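PDB 5O34: enoyl-CoA hydratase carB homologue from Streptomyces cattleya, which probably acts as a crotonase-family lyase in the biosynthesis of the carbapenem antibiotic thienamycin. Local coordinates for residues A79-L84 and A136-P141. Sequence-based numbering, arbitrary orientation.
Sequences ALMREL and AAISKP
The ammonium of Lys140 is gripped by two backbone carbonyls: NZ donates to Leu84 O at 3.1 Å, near the C-terminal end of helix 71-86, and also to Val90 O just before strand 92-96. This lies in the crotonase fold, where helix 71-86 packs beside the link from helix 120-137 into the next parallel strand, 142-146. At Leu84 the nitrogen sits in the carbonyl plane, with a C=O...N angle of 150°. Bends at chi2 (-73°) and chi4 (94°) curl the lysine chain towards the helix end. The residue is buried, and the carbonyl dipoles at a helix C-terminus would probably favour its positive charge.

One helical turn earlier the contact becomes apolar. Ile138, the first residue past helix 120-137, directs its side chain at helix 71-86, while Met81, bent at both chi2 and chi3, lies across it at about a right angle. Thr134 and Val135 of helix 120-137 also touch this methionine. Next to Ile138, Ser139 OG hydrogen-bonds to Asp85, a second polar tie to helix 71-86. The isoleucine divides its branches: CG2 rests against the backbone of Met81, 3.6 Å from its O, and CD1 meets the methionine methyl CE at 3.5 Å.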
# COMPACT_ATOMS: atom_id res chain seq x y z
N ALA A 79 -7.63 -25.55 13.10
CA ALA A 79 -7.24 -26.96 13.01
C ALA A 79 -7.44 -27.48 11.58
O ALA A 79 -6.54 -28.14 11.06
CB ALA A 79 -8.03 -27.81 13.99
N LEU A 80 -8.57 -27.11 10.93
CA LEU A 80 -8.84 -27.49 9.53
C LEU A 80 -7.77 -26.95 8.59
O LEU A 80 -7.21 -27.72 7.81
CB LEU A 80 -10.24 -27.06 9.08
CG LEU A 80 -10.57 -27.28 7.59
CD1 LEU A 80 -10.58 -28.78 7.22
CD2 LEU A 80 -11.88 -26.59 7.21
N MET A 81 -7.44 -25.65 8.72
CA MET A 81 -6.39 -25.01 7.92
C MET A 81 -5.07 -25.75 8.05
O MET A 81 -4.39 -25.95 7.05
CB MET A 81 -6.23 -23.52 8.28
CG MET A 81 -7.40 -22.63 7.87
SD MET A 81 -8.11 -22.91 6.21
CE MET A 81 -6.84 -22.35 5.22
N ARG A 82 -4.75 -26.22 9.28
CA ARG A 82 -3.53 -27.00 9.53
C ARG A 82 -3.61 -28.42 8.96
O ARG A 82 -2.61 -28.92 8.44
CB ARG A 82 -3.15 -26.98 11.01
CG ARG A 82 -2.41 -25.70 11.39
CD ARG A 82 -2.02 -25.65 12.86
NE ARG A 82 -3.16 -25.96 13.73
CZ ARG A 82 -3.49 -25.28 14.82
NH1 ARG A 82 -2.78 -24.22 15.19
NH2 ARG A 82 -4.54 -25.64 15.55
N GLU A 83 -4.81 -29.04 9.00
CA GLU A 83 -5.04 -30.37 8.42
C GLU A 83 -4.89 -30.29 6.90
O GLU A 83 -4.24 -31.15 6.29
CB GLU A 83 -6.44 -30.90 8.79
CG GLU A 83 -6.58 -31.34 10.23
CD GLU A 83 -8.00 -31.69 10.67
OE1 GLU A 83 -8.49 -31.06 11.64
OE2 GLU A 83 -8.60 -32.60 10.07
N LEU A 84 -5.44 -29.22 6.29
CA LEU A 84 -5.37 -28.97 4.85
C LEU A 84 -3.95 -28.69 4.35
O LEU A 84 -3.60 -29.11 3.25
CB LEU A 84 -6.35 -27.86 4.42
CG LEU A 84 -7.85 -28.13 4.65
CD1 LEU A 84 -8.69 -26.93 4.25
CD2 LEU A 84 -8.33 -29.38 3.91
N ALA A 136 -3.06 -17.21 6.91
CA ALA A 136 -2.02 -16.48 6.19
C ALA A 136 -0.66 -17.20 6.13
O ALA A 136 0.11 -16.96 5.20
CB ALA A 136 -1.84 -15.09 6.80
N ALA A 137 -0.36 -18.09 7.11
CA ALA A 137 0.94 -18.79 7.13
C ALA A 137 0.98 -20.17 6.43
O ALA A 137 2.08 -20.63 6.14
CB ALA A 137 1.47 -18.91 8.55
N ILE A 138 -0.17 -20.81 6.15
CA ILE A 138 -0.18 -22.12 5.46
C ILE A 138 0.40 -22.01 4.04
O ILE A 138 0.37 -20.92 3.45
CB ILE A 138 -1.55 -22.89 5.49
CG1 ILE A 138 -2.69 -22.14 4.75
CG2 ILE A 138 -1.97 -23.25 6.93
CD1 ILE A 138 -3.66 -23.11 4.00
N SER A 139 0.98 -23.10 3.52
CA SER A 139 1.61 -23.10 2.20
C SER A 139 0.62 -23.15 1.01
O SER A 139 1.01 -22.86 -0.12
CB SER A 139 2.64 -24.23 2.10
OG SER A 139 2.02 -25.48 1.85
N LYS A 140 -0.66 -23.50 1.28
CA LYS A 140 -1.70 -23.61 0.26
C LYS A 140 -2.46 -22.29 0.03
O LYS A 140 -2.87 -21.66 1.02
CB LYS A 140 -2.74 -24.71 0.65
CG LYS A 140 -2.18 -26.00 1.26
CD LYS A 140 -1.47 -26.87 0.24
CE LYS A 140 -0.69 -27.98 0.89
NZ LYS A 140 -1.49 -29.22 0.97
N PRO A 141 -2.74 -21.89 -1.24
CA PRO A 141 -3.54 -20.68 -1.46
C PRO A 141 -4.98 -20.89 -1.01
O PRO A 141 -5.50 -22.00 -1.10
CB PRO A 141 -3.48 -20.47 -2.98
CG PRO A 141 -2.38 -21.32 -3.44
CD PRO A 141 -2.34 -22.50 -2.52